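Local coordinates for protein probable cobalt-precorrin-6B C(15)-methyltransferase (decarboxylating) (Methanothermobacter thermautotrophicus, PDB 1L3I) that probably methylates C-15 of cobalt-precorrin-6B using S-adenosyl-L-methionine and then decarboxylates C-12, giving cobalt-precorrin-7 for cobalamin biosynthesis, at residues Glu20-Leu24 with Thr157-Arg163; Pro31-Ala37 with Arg54-Tyr59; Ile68-Glu72 with Thr85-Gly89; Leu113-Leu117 with Glu142-Leu147. One frame throughout, in Å; residues are numbered along the deposited sequence.

Interaction 1 (Glu20-Leu24 with Thr157-Arg163)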
loop_
_atom_site.group_PDB
_atom_site.type_symbol
_atom_site.label_atom_id
_atom_site.label_comp_id
_atom_site.label_asym_id
_atom_site.label_seq_id
_atom_site.Cartn_x
_atom_site.Cartn_y
_atom_site.Cartn_z
ATOM N N GLU A 20 -14.066 2.324 4.283
ATOM C CA GLU A 20 -13.547 2.873 3.035
ATOM C C GLU A 20 -13.835 1.935 1.874
ATOM O O GLU A 20 -14.031 2.386 0.757
ATOM C CB GLU A 20 -12.042 3.165 3.146
ATOM C CG GLU A 20 -11.639 4.122 4.280
ATOM C CD GLU A 20 -11.511 3.456 5.664
ATOM O OE1 GLU A 20 -11.641 2.220 5.800
ATOM O OE2 GLU A 20 -11.245 4.183 6.626
ATOM N N VAL A 21 -13.913 0.634 2.144
ATOM C CA VAL A 21 -14.206 -0.340 1.110
ATOM C C VAL A 21 -15.703 -0.307 0.831
ATOM O O VAL A 21 -16.127 -0.297 -0.322
ATOM C CB VAL A 21 -13.743 -1.748 1.501
ATOM C CG1 VAL A 21 -14.250 -2.786 0.504
ATOM C CG2 VAL A 21 -12.224 -1.781 1.559
ATOM N N ARG A 22 -16.508 -0.238 1.885
ATOM C CA ARG A 22 -17.964 -0.171 1.725
ATOM C C ARG A 22 -18.345 1.106 0.957
ATOM O O ARG A 22 -19.268 1.113 0.144
ATOM C CB ARG A 22 -18.656 -0.205 3.086
ATOM C CG ARG A 22 -18.509 -1.525 3.794
ATOM C CD ARG A 22 -19.350 -1.598 5.049
ATOM N NE ARG A 22 -18.845 -0.732 6.108
ATOM C CZ ARG A 22 -19.518 0.292 6.627
ATOM N NH1 ARG A 22 -20.730 0.607 6.197
ATOM N NH2 ARG A 22 -18.960 1.040 7.569
ATOM N N CYS A 23 -17.579 2.168 1.178
ATOM C CA CYS A 23 -17.800 3.439 0.508
ATOM C C CYS A 23 -17.616 3.247 -0.992
ATOM O O CYS A 23 -18.483 3.623 -1.785
ATOM C CB CYS A 23 -16.799 4.462 1.039
ATOM S SG CYS A 23 -16.882 6.120 0.336
ATOM N N LEU A 24 -16.519 2.598 -1.373
ATOM C CA LEU A 24 -16.216 2.349 -2.779
ATOM C C LEU A 24 -17.218 1.378 -3.390
ATOM O O LEU A 24 -17.615 1.548 -4.544
ATOM C CB LEU A 24 -14.770 1.859 -2.957
ATOM C CG LEU A 24 -14.249 1.670 -4.384
ATOM C CD1 LEU A 24 -14.482 2.900 -5.242
ATOM C CD2 LEU A 24 -12.790 1.339 -4.336
ATOM N N THR A 157 -9.888 -3.426 -8.501
ATOM C CA THR A 157 -9.260 -2.346 -7.753
ATOM C C THR A 157 -8.836 -2.888 -6.404
ATOM O O THR A 157 -9.632 -3.520 -5.712
ATOM C CB THR A 157 -10.209 -1.191 -7.525
ATOM O OG1 THR A 157 -10.558 -0.634 -8.784
ATOM C CG2 THR A 157 -9.577 -0.124 -6.666
ATOM N N GLU A 158 -7.574 -2.680 -6.041
ATOM C CA GLU A 158 -7.067 -3.146 -4.761
ATOM C C GLU A 158 -6.801 -1.963 -3.845
ATOM O O GLU A 158 -6.027 -1.068 -4.191
ATOM C CB GLU A 158 -5.786 -3.926 -4.951
ATOM C CG GLU A 158 -5.329 -4.561 -3.663
ATOM C CD GLU A 158 -5.166 -6.053 -3.767
ATOM O OE1 GLU A 158 -5.507 -6.646 -4.818
ATOM O OE2 GLU A 158 -4.675 -6.632 -2.780
ATOM N N LEU A 159 -7.435 -1.975 -2.681
ATOM C CA LEU A 159 -7.241 -0.900 -1.723
ATOM C C LEU A 159 -6.379 -1.272 -0.538
ATOM O O LEU A 159 -6.621 -2.289 0.118
ATOM C CB LEU A 159 -8.574 -0.406 -1.160
ATOM C CG LEU A 159 -9.620 0.292 -2.015
ATOM C CD1 LEU A 159 -10.622 0.967 -1.076
ATOM C CD2 LEU A 159 -8.964 1.333 -2.906
ATOM N N ASN A 160 -5.367 -0.455 -0.265
ATOM C CA ASN A 160 -4.521 -0.649 0.899
ATOM C C ASN A 160 -4.789 0.605 1.716
ATOM O O ASN A 160 -4.444 1.716 1.290
ATOM C CB ASN A 160 -3.054 -0.766 0.521
ATOM C CG ASN A 160 -2.627 -2.212 0.296
ATOM O OD1 ASN A 160 -2.367 -2.963 1.247
ATOM N ND2 ASN A 160 -2.564 -2.609 -0.963
ATOM N N ILE A 161 -5.515 0.430 2.821
ATOM C CA ILE A 161 -5.898 1.543 3.689
ATOM C C ILE A 161 -5.134 1.567 4.996
ATOM O O ILE A 161 -4.921 0.532 5.619
ATOM C CB ILE A 161 -7.397 1.477 4.026
ATOM C CG1 ILE A 161 -8.207 1.401 2.746
ATOM C CG2 ILE A 161 -7.806 2.682 4.852
ATOM C CD1 ILE A 161 -9.474 0.588 2.914
ATOM N N ALA A 162 -4.741 2.769 5.409
ATOM C CA ALA A 162 -4.031 2.973 6.656
ATOM C C ALA A 162 -4.740 4.121 7.356
ATOM O O ALA A 162 -5.138 5.099 6.714
ATOM C CB ALA A 162 -2.573 3.318 6.414
ATOM N N ARG A 163 -4.981 3.954 8.653
ATOM C CA ARG A 163 -5.658 4.968 9.444
ATOM C C ARG A 163 -4.762 5.347 10.613
ATOM O O ARG A 163 -4.066 4.488 11.161
ATOM C CB ARG A 163 -7.004 4.443 9.948
ATOM C CG ARG A 163 -7.969 4.086 8.833
ATOM C CD ARG A 163 -9.340 3.723 9.380
ATOM N NE ARG A 163 -9.262 2.652 10.366
ATOM C CZ ARG A 163 -10.230 2.349 11.228
ATOM N NH1 ARG A 163 -11.372 3.042 11.236
ATOM N NH2 ARG A 163 -10.121 1.261 11.981
HETATM O O HOH W 1 -12.635 4.827 9.039
#
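V21, L24, L159 and I161 meet methyl to methyl at the middle of this contact. CD1 of L159 lies 3.9 Å from CD2 of L24 and also comes near CG2 of V21. That same CG2 of V21 packs 3.9 Å from CD1 of I161, bridging two strand side chains. At the L24 end, CD2 of L24 approaches CG2 of T157 at 4.2 Å. Residues 20-24, on helix 19-29, run at 148° to 157-163, part of strand 155-167, an outermost strand of the chain's mixed sheet. A strand of a second subunit pairs antiparallel with 157-163, so the sheet runs on across the tetramer interface, and C23 forms a disulfide with C27 of that subunit. Toward the polar edge, CB of E20 rests 3.6 Å from CD1 of I161, and a bend at chi2 (82°) brings the carboxylate carbon CD of E20 to 3.9 Å from CG2 of I161. OE1 of E20 is taken by a salt bridge to R176. OE2 of E20 sits 3.4 Å from CD of R163, far out of the guanidinium plane, with no N-H aimed at it; instead a water donates to OE2 of E20 (2.9 Å) and accepts from NH1 of R163 (3.1 Å). With an alanine at E20, R176 would probably lose its ionic mate and I161 the cover of the glutamate chain.

Interaction 2 (Pro31-Ala37 with Arg54-Tyr59)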
loop_
_atom_site.group_PDB
_atom_site.type_symbol
_atom_site.label_atom_id
_atom_site.label_comp_id
_atom_site.label_asym_id
_atom_site.label_seq_id
_atom_site.Cartn_x
_atom_site.Cartn_y
_atom_site.Cartn_z
ATOM N N PRO A 31 -26.270 2.876 -6.160
ATOM C CA PRO A 31 -27.604 2.516 -5.674
ATOM C C PRO A 31 -28.705 3.498 -6.070
ATOM O O PRO A 31 -28.570 4.704 -5.871
ATOM C CB PRO A 31 -27.427 2.489 -4.153
ATOM C CG PRO A 31 -25.954 2.258 -3.977
ATOM C CD PRO A 31 -25.362 3.137 -5.033
ATOM N N GLY A 32 -29.795 2.957 -6.612
ATOM C CA GLY A 32 -30.929 3.770 -7.011
ATOM C C GLY A 32 -32.145 3.351 -6.198
ATOM O O GLY A 32 -32.289 2.175 -5.864
ATOM N N LYS A 33 -33.036 4.297 -5.923
ATOM C CA LYS A 33 -34.224 4.004 -5.139
ATOM C C LYS A 33 -35.176 2.964 -5.708
ATOM O O LYS A 33 -36.047 2.474 -5.001
ATOM C CB LYS A 33 -34.968 5.294 -4.831
ATOM C CG LYS A 33 -34.278 6.152 -3.767
ATOM C CD LYS A 33 -35.130 7.376 -3.460
ATOM C CE LYS A 33 -34.619 8.151 -2.241
ATOM N NZ LYS A 33 -35.700 9.053 -1.729
ATOM N N ASN A 34 -35.022 2.620 -6.978
ATOM C CA ASN A 34 -35.885 1.619 -7.608
ATOM C C ASN A 34 -35.107 0.349 -7.914
ATOM O O ASN A 34 -35.563 -0.494 -8.688
ATOM C CB ASN A 34 -36.485 2.147 -8.918
ATOM C CG ASN A 34 -37.359 3.368 -8.709
ATOM O OD1 ASN A 34 -37.860 3.617 -7.601
ATOM N ND2 ASN A 34 -37.530 4.157 -9.771
ATOM N N ASP A 35 -33.924 0.230 -7.318
ATOM C CA ASP A 35 -33.079 -0.932 -7.537
ATOM C C ASP A 35 -33.377 -2.054 -6.574
ATOM O O ASP A 35 -33.770 -1.823 -5.428
ATOM C CB ASP A 35 -31.601 -0.556 -7.419
ATOM C CG ASP A 35 -31.072 0.153 -8.649
ATOM O OD1 ASP A 35 -31.667 -0.031 -9.733
ATOM O OD2 ASP A 35 -30.050 0.882 -8.542
ATOM N N VAL A 36 -33.173 -3.270 -7.058
ATOM C CA VAL A 36 -33.367 -4.480 -6.274
ATOM C C VAL A 36 -31.948 -5.026 -6.137
ATOM O O VAL A 36 -31.280 -5.267 -7.141
ATOM C CB VAL A 36 -34.251 -5.514 -7.014
ATOM C CG1 VAL A 36 -34.348 -6.805 -6.205
ATOM C CG2 VAL A 36 -35.628 -4.941 -7.268
ATOM N N ALA A 37 -31.468 -5.184 -4.913
ATOM C CA ALA A 37 -30.119 -5.657 -4.715
ATOM C C ALA A 37 -30.057 -6.936 -3.924
ATOM O O ALA A 37 -30.980 -7.261 -3.185
ATOM C CB ALA A 37 -29.309 -4.576 -4.013
ATOM N N ARG A 54 -30.703 2.828 0.539
ATOM C CA ARG A 54 -30.583 3.447 -0.782
ATOM C C ARG A 54 -31.372 2.808 -1.910
ATOM O O ARG A 54 -31.628 3.457 -2.936
ATOM C CB ARG A 54 -29.112 3.560 -1.191
ATOM C CG ARG A 54 -28.309 4.409 -0.239
ATOM C CD ARG A 54 -26.891 4.522 -0.652
ATOM N NE ARG A 54 -26.096 5.058 0.444
ATOM C CZ ARG A 54 -24.793 5.294 0.390
ATOM N NH1 ARG A 54 -24.110 5.028 -0.714
ATOM N NH2 ARG A 54 -24.187 5.848 1.433
ATOM N N VAL A 55 -31.745 1.543 -1.749
ATOM C CA VAL A 55 -32.486 0.848 -2.792
ATOM C C VAL A 55 -33.905 0.487 -2.350
ATOM O O VAL A 55 -34.303 0.743 -1.206
ATOM C CB VAL A 55 -31.715 -0.408 -3.325
ATOM C CG1 VAL A 55 -30.357 -0.010 -3.839
ATOM C CG2 VAL A 55 -31.580 -1.462 -2.253
ATOM N N ARG A 56 -34.665 -0.106 -3.267
ATOM C CA ARG A 56 -36.047 -0.494 -2.986
ATOM C C ARG A 56 -36.139 -1.760 -2.134
ATOM O O ARG A 56 -36.791 -1.755 -1.097
ATOM C CB ARG A 56 -36.817 -0.656 -4.308
ATOM C CG ARG A 56 -38.300 -1.054 -4.184
ATOM C CD ARG A 56 -39.040 -0.919 -5.514
ATOM N NE ARG A 56 -38.193 -1.279 -6.651
ATOM C CZ ARG A 56 -38.602 -1.874 -7.769
ATOM N NH1 ARG A 56 -39.874 -2.204 -7.932
ATOM N NH2 ARG A 56 -37.721 -2.151 -8.735
ATOM N N ARG A 57 -35.466 -2.825 -2.554
ATOM C CA ARG A 57 -35.489 -4.084 -1.829
ATOM C C ARG A 57 -34.098 -4.723 -1.835
ATOM O O ARG A 57 -33.411 -4.718 -2.865
ATOM C CB ARG A 57 -36.530 -5.031 -2.465
ATOM C CG ARG A 57 -36.546 -6.475 -1.959
ATOM C CD ARG A 57 -36.976 -6.626 -0.492
ATOM N NE ARG A 57 -38.392 -6.312 -0.258
ATOM C CZ ARG A 57 -38.972 -6.216 0.944
ATOM N NH1 ARG A 57 -38.273 -6.413 2.058
ATOM N NH2 ARG A 57 -40.255 -5.911 1.039
ATOM N N VAL A 58 -33.673 -5.230 -0.679
ATOM C CA VAL A 58 -32.378 -5.876 -0.556
ATOM C C VAL A 58 -32.620 -7.289 -0.072
ATOM O O VAL A 58 -33.455 -7.510 0.798
ATOM C CB VAL A 58 -31.454 -5.176 0.499
ATOM C CG1 VAL A 58 -30.084 -5.834 0.523
ATOM C CG2 VAL A 58 -31.298 -3.706 0.209
ATOM N N TYR A 59 -31.936 -8.251 -0.681
ATOM C CA TYR A 59 -32.014 -9.654 -0.286
ATOM C C TYR A 59 -30.651 -10.003 0.314
ATOM O O TYR A 59 -29.649 -10.036 -0.401
ATOM C CB TYR A 59 -32.280 -10.531 -1.510
ATOM C CG TYR A 59 -33.651 -10.361 -2.084
ATOM C CD1 TYR A 59 -33.893 -9.415 -3.079
ATOM C CD2 TYR A 59 -34.733 -11.096 -1.591
ATOM C CE1 TYR A 59 -35.178 -9.200 -3.566
ATOM C CE2 TYR A 59 -36.021 -10.897 -2.072
ATOM C CZ TYR A 59 -36.238 -9.946 -3.052
ATOM O OH TYR A 59 -37.512 -9.735 -3.513
#
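V36 and A37 pair with R57 and V58 in parallel, joining the two strands of the beta-alpha-beta unit made by strand 36-40, helix 46-52 and strand 57-62 in the Rossmann-like methyltransferase fold. Backbone bonds carry the pairing: A37 N donates to R57 O at 2.9 Å, and Y59 N donates to A37 O at 2.9 Å. D35 O receives R56 N at 2.9 Å, lying in the carbonyl plane, and a weak, longer bond from R57 N. Ahead of the strand, a type I turn from G32 to D35 brings G32 O to 3.4 Å from CA of V55 in a CA-H...O contact. Apolar contacts run alongside. CB of P31 touches CB of R54 at 3.6 Å, the two side chains running alongside each other, and it also meets CG1 of V55. CG2 of V55 faces CB of A37, and CG1 of V36 comes in the plane of the Y59 ring to its edge, 3.7 Å from CE1 of Y59. A side-chain hydrogen bond comes from R56, whose chain bends at chi3 (36°) to set NH2 of R56 2.7 Å from O of N34, reaching it from 39° above the carbonyl plane.

Interaction 3 (Ile68-Glu72 with Thr85-Gly89)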
loop_
_atom_site.group_PDB
_atom_site.type_symbol
_atom_site.label_atom_id
_atom_site.label_comp_id
_atom_site.label_asym_id
_atom_site.label_seq_id
_atom_site.Cartn_x
_atom_site.Cartn_y
_atom_site.Cartn_z
ATOM N N ILE A 68 -27.005 -14.019 9.989
ATOM C CA ILE A 68 -28.350 -13.511 9.715
ATOM C C ILE A 68 -28.896 -12.770 10.943
ATOM O O ILE A 68 -29.536 -11.722 10.827
ATOM C CB ILE A 68 -29.304 -14.652 9.306
ATOM C CG1 ILE A 68 -28.874 -15.247 7.950
ATOM C CG2 ILE A 68 -30.746 -14.152 9.277
ATOM C CD1 ILE A 68 -28.937 -14.275 6.786
ATOM N N SER A 69 -28.593 -13.315 12.115
ATOM C CA SER A 69 -29.014 -12.709 13.372
ATOM C C SER A 69 -28.294 -11.366 13.617
ATOM O O SER A 69 -28.931 -10.381 14.002
ATOM C CB SER A 69 -28.748 -13.701 14.512
ATOM O OG SER A 69 -28.983 -13.122 15.784
ATOM N N THR A 70 -26.978 -11.333 13.380
ATOM C CA THR A 70 -26.152 -10.128 13.560
ATOM C C THR A 70 -26.592 -9.009 12.610
ATOM O O THR A 70 -26.687 -7.841 13.017
ATOM C CB THR A 70 -24.664 -10.459 13.334
ATOM O OG1 THR A 70 -24.277 -11.494 14.241
ATOM C CG2 THR A 70 -23.782 -9.244 13.549
ATOM N N THR A 71 -26.872 -9.381 11.358
ATOM C CA THR A 71 -27.341 -8.413 10.362
ATOM C C THR A 71 -28.721 -7.846 10.769
ATOM O O THR A 71 -28.897 -6.626 10.750
ATOM C CB THR A 71 -27.360 -9.010 8.912
ATOM O OG1 THR A 71 -26.029 -9.354 8.518
ATOM C CG2 THR A 71 -27.888 -7.992 7.891
ATOM N N GLU A 72 -29.670 -8.692 11.189
ATOM C CA GLU A 72 -31.003 -8.192 11.589
ATOM C C GLU A 72 -30.873 -7.266 12.800
ATOM O O GLU A 72 -31.501 -6.206 12.871
ATOM C CB GLU A 72 -31.987 -9.338 11.876
ATOM C CG GLU A 72 -33.422 -8.913 12.297
ATOM C CD GLU A 72 -34.163 -7.932 11.324
ATOM O OE1 GLU A 72 -34.085 -8.073 10.077
ATOM O OE2 GLU A 72 -34.888 -7.022 11.810
ATOM N N THR A 85 -34.949 -8.521 3.000
ATOM C CA THR A 85 -35.427 -9.886 3.127
ATOM C C THR A 85 -34.221 -10.741 3.473
ATOM O O THR A 85 -33.345 -10.952 2.636
ATOM C CB THR A 85 -36.048 -10.379 1.812
ATOM O OG1 THR A 85 -37.112 -9.499 1.428
ATOM C CG2 THR A 85 -36.590 -11.786 1.967
ATOM N N LEU A 86 -34.135 -11.150 4.734
ATOM C CA LEU A 86 -33.039 -11.992 5.214
ATOM C C LEU A 86 -33.292 -13.437 4.811
ATOM O O LEU A 86 -34.403 -13.934 4.940
ATOM C CB LEU A 86 -32.907 -11.868 6.738
ATOM C CG LEU A 86 -32.370 -10.519 7.203
ATOM C CD1 LEU A 86 -32.798 -10.255 8.612
ATOM C CD2 LEU A 86 -30.861 -10.498 7.080
HETATM N N MSE A 87 -32.258 -14.107 4.326
HETATM C CA MSE A 87 -32.391 -15.483 3.894
HETATM C C MSE A 87 -31.240 -16.347 4.383
HETATM O O MSE A 87 -30.103 -16.183 3.924
HETATM C CB MSE A 87 -32.438 -15.547 2.371
HETATM C CG MSE A 87 -33.512 -14.692 1.752
HETATM SE SE MSE A 87 -33.555 -14.909 -0.164
HETATM C CE MSE A 87 -32.248 -13.586 -0.631
ATOM N N GLU A 88 -31.517 -17.239 5.332
ATOM C CA GLU A 88 -30.474 -18.117 5.824
ATOM C C GLU A 88 -30.376 -19.278 4.861
ATOM O O GLU A 88 -31.395 -19.808 4.419
ATOM C CB GLU A 88 -30.765 -18.648 7.221
ATOM C CG GLU A 88 -29.600 -19.457 7.764
ATOM C CD GLU A 88 -29.975 -20.354 8.914
ATOM O OE1 GLU A 88 -30.696 -19.904 9.827
ATOM O OE2 GLU A 88 -29.528 -21.524 8.918
ATOM N N GLY A 89 -29.151 -19.667 4.523
ATOM C CA GLY A 89 -28.959 -20.785 3.621
ATOM C C GLY A 89 -27.803 -20.560 2.679
ATOM O O GLY A 89 -27.214 -19.479 2.626
#
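I68 holds CG1 anti to its own carbonyl carbon (chi1 -66°), and a further turn at chi2 (-63°) brings CD1 of I68 to 3.6 Å from the backbone O of M87, a selenomethionine. CG1 of I68 comes over E88 at a slant, 3.9 Å from CA of E88, while the other branch, CG2 of I68, meets CB of L86 at 4.0 Å as the two side chains pass head to tail. L86 answers from the strand with both its methyls: CD2 of L86 touches CG2 of T71 at 4.0 Å, and CD1 of L86 reaches CB of E72 at 3.5 Å. No hydrogen bond crosses; the hydroxyl of T71 turns to the backbone O of A67 in its own helix. With an alanine in place of I68, CB of L86 and the backbone at M87 and E88 would probably be left with a gap where the two branches had packed. Segment 68-72 of helix 65-77 runs nearly antiparallel (165°) to 85-88 of strand 84-88, within the beta-alpha-beta unit that starts with strand 57-62. I68 also touches D62, a residue that binds S-adenosyl-L-methionine, and the strand runs into G89, which touches the bound S-adenosyl-L-homocysteine.

Interaction 4 (Leu113-Leu117 with Glu142-Leu147)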
loop_
_atom_site.group_PDB
_atom_site.type_symbol
_atom_site.label_atom_id
_atom_site.label_comp_id
_atom_site.label_asym_id
_atom_site.label_seq_id
_atom_site.Cartn_x
_atom_site.Cartn_y
_atom_site.Cartn_z
ATOM N N LEU A 113 -18.042 -19.692 -5.615
ATOM C CA LEU A 113 -18.017 -18.434 -6.358
ATOM C C LEU A 113 -18.517 -18.548 -7.794
ATOM O O LEU A 113 -19.407 -17.805 -8.228
ATOM C CB LEU A 113 -16.615 -17.818 -6.353
ATOM C CG LEU A 113 -16.536 -16.490 -7.099
ATOM C CD1 LEU A 113 -17.371 -15.419 -6.402
ATOM C CD2 LEU A 113 -15.089 -16.072 -7.219
ATOM N N GLN A 114 -17.939 -19.492 -8.523
ATOM C CA GLN A 114 -18.291 -19.719 -9.920
ATOM C C GLN A 114 -19.789 -19.945 -10.111
ATOM O O GLN A 114 -20.414 -19.325 -10.973
ATOM C CB GLN A 114 -17.507 -20.913 -10.434
ATOM C CG GLN A 114 -17.677 -21.187 -11.899
ATOM C CD GLN A 114 -16.830 -22.354 -12.335
ATOM O OE1 GLN A 114 -17.134 -23.514 -12.019
ATOM N NE2 GLN A 114 -15.746 -22.060 -13.048
ATOM N N GLU A 115 -20.354 -20.815 -9.281
ATOM C CA GLU A 115 -21.779 -21.150 -9.331
ATOM C C GLU A 115 -22.631 -19.918 -9.034
ATOM O O GLU A 115 -23.597 -19.635 -9.748
ATOM C CB GLU A 115 -22.073 -22.241 -8.301
ATOM C CG GLU A 115 -23.481 -22.772 -8.305
ATOM C CD GLU A 115 -23.700 -23.860 -7.259
ATOM O OE1 GLU A 115 -22.732 -24.222 -6.542
ATOM O OE2 GLU A 115 -24.850 -24.356 -7.156
ATOM N N ILE A 116 -22.272 -19.224 -7.949
ATOM C CA ILE A 116 -22.934 -18.017 -7.469
ATOM C C ILE A 116 -22.950 -16.971 -8.569
ATOM O O ILE A 116 -23.985 -16.359 -8.823
ATOM C CB ILE A 116 -22.186 -17.447 -6.232
ATOM C CG1 ILE A 116 -22.392 -18.360 -5.027
ATOM C CG2 ILE A 116 -22.644 -16.023 -5.899
ATOM C CD1 ILE A 116 -21.542 -17.957 -3.836
ATOM N N LEU A 117 -21.816 -16.788 -9.242
ATOM C CA LEU A 117 -21.738 -15.801 -10.318
ATOM C C LEU A 117 -22.590 -16.170 -11.537
ATOM O O LEU A 117 -23.370 -15.344 -12.011
ATOM C CB LEU A 117 -20.285 -15.544 -10.731
ATOM C CG LEU A 117 -19.421 -14.732 -9.772
ATOM C CD1 LEU A 117 -18.056 -14.601 -10.405
ATOM C CD2 LEU A 117 -20.032 -13.362 -9.476
ATOM N N GLU A 142 -10.122 -15.968 -9.608
ATOM C CA GLU A 142 -11.375 -16.648 -9.934
ATOM C C GLU A 142 -12.488 -15.707 -10.399
ATOM O O GLU A 142 -13.096 -15.957 -11.432
ATOM C CB GLU A 142 -11.843 -17.496 -8.738
ATOM C CG GLU A 142 -12.860 -18.560 -9.104
ATOM C CD GLU A 142 -12.331 -19.511 -10.188
ATOM O OE1 GLU A 142 -11.097 -19.772 -10.227
ATOM O OE2 GLU A 142 -13.156 -19.993 -11.004
ATOM N N ALA A 143 -12.711 -14.615 -9.662
ATOM C CA ALA A 143 -13.744 -13.635 -9.991
ATOM C C ALA A 143 -13.521 -13.083 -11.400
ATOM O O ALA A 143 -14.452 -12.974 -12.192
ATOM C CB ALA A 143 -13.745 -12.488 -8.943
HETATM N N MSE A 144 -12.269 -12.780 -11.711
HETATM C CA MSE A 144 -11.888 -12.243 -13.009
HETATM C C MSE A 144 -12.167 -13.231 -14.141
HETATM O O MSE A 144 -12.925 -12.914 -15.052
HETATM C CB MSE A 144 -10.413 -11.891 -12.992
HETATM C CG MSE A 144 -10.073 -10.812 -11.994
HETATM SE SE MSE A 144 -10.034 -9.125 -12.842
HETATM C CE MSE A 144 -8.185 -9.225 -13.377
ATOM N N GLU A 145 -11.562 -14.416 -14.070
ATOM C CA GLU A 145 -11.755 -15.446 -15.092
ATOM C C GLU A 145 -13.250 -15.723 -15.281
ATOM O O GLU A 145 -13.780 -15.585 -16.377
ATOM C CB GLU A 145 -11.001 -16.749 -14.725
ATOM C CG GLU A 145 -11.103 -17.873 -15.805
ATOM C CD GLU A 145 -10.136 -19.053 -15.593
ATOM O OE1 GLU A 145 -10.257 -19.766 -14.561
ATOM O OE2 GLU A 145 -9.269 -19.283 -16.479
ATOM N N CYS A 146 -13.939 -16.043 -14.195
ATOM C CA CYS A 146 -15.362 -16.329 -14.268
ATOM C C CYS A 146 -16.169 -15.227 -14.914
ATOM O O CYS A 146 -16.923 -15.490 -15.839
ATOM C CB CYS A 146 -15.917 -16.624 -12.889
ATOM S SG CYS A 146 -15.448 -18.263 -12.332
ATOM N N LEU A 147 -15.991 -13.993 -14.455
ATOM C CA LEU A 147 -16.745 -12.897 -15.021
ATOM C C LEU A 147 -16.413 -12.646 -16.484
ATOM O O LEU A 147 -17.293 -12.263 -17.249
ATOM C CB LEU A 147 -16.582 -11.634 -14.189
ATOM C CG LEU A 147 -17.413 -11.609 -12.903
ATOM C CD1 LEU A 147 -16.970 -10.467 -12.024
ATOM C CD2 LEU A 147 -18.886 -11.488 -13.244
#
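L113, Q114 and L117 of helix 113-122 pack on E142, A143, C146 and L147 of helix 137-149, a pair of helices joined in the chain through strand 128-134 of the methyltransferase sheet. The two short segments cross at -41°, their axes 10.0 Å apart at closest. At the first end, L113 swings its CG away from its own backbone N (chi1 -179°), and its CD2 becomes the touching atom: CD2 of L113 is 3.7 Å from N of A143 and 3.8 Å from CG of E142, with CB of A143 a little farther off. One turn on, L117 pushes CD1 toward the second helix, 3.9 Å from CB of C146 and 4.0 Å from CG of L147; the side chains of L117 and L147 meet at about a right angle. L117 and L147 also touch I130 of strand 128-134, so the L117-L147 end of this interface closes onto the sheet, and L147 and A143 reach I182 of strand 170-183 as well. On the partly exposed side, the extended chain of Q114 passes C146, whose SG lies 3.7 Å from CG of Q114. NE2 of Q114 and OE2 of E142 are 3.9 Å apart, too far for a hydrogen bond, with their amide and carboxylate planes 68° apart. With no hydrogen bond or salt bridge between the two segments, cohesion is likely to rest mainly on van der Waals contact of leucine, alanine and cysteine and of the aliphatic parts of Q114 and E142, their polar ends at the rim.

How the interactions relate
Along the chain, interactions 2, 3 and 4 follow one another in series, and all three fall between the two segments of interaction 1. Interactions 2 and 3 are direct neighbours, centres about 17 Å apart: strands 57-62 and 84-88 lie side by side, V58 O standing 2.8 Å from T85 N, and Y59 packing on M87. Interaction 1 reaches the same sheet at its other outermost strand, 155-167, its centre about 25 Å from that of interaction 3. Interaction 4 lies about 22 to 24 Å from the other three, centre to centre. Interactions 2 to 4 all lie within the methyltransferase domain, whereas interaction 1 lies where the sheet runs on into a second subunit.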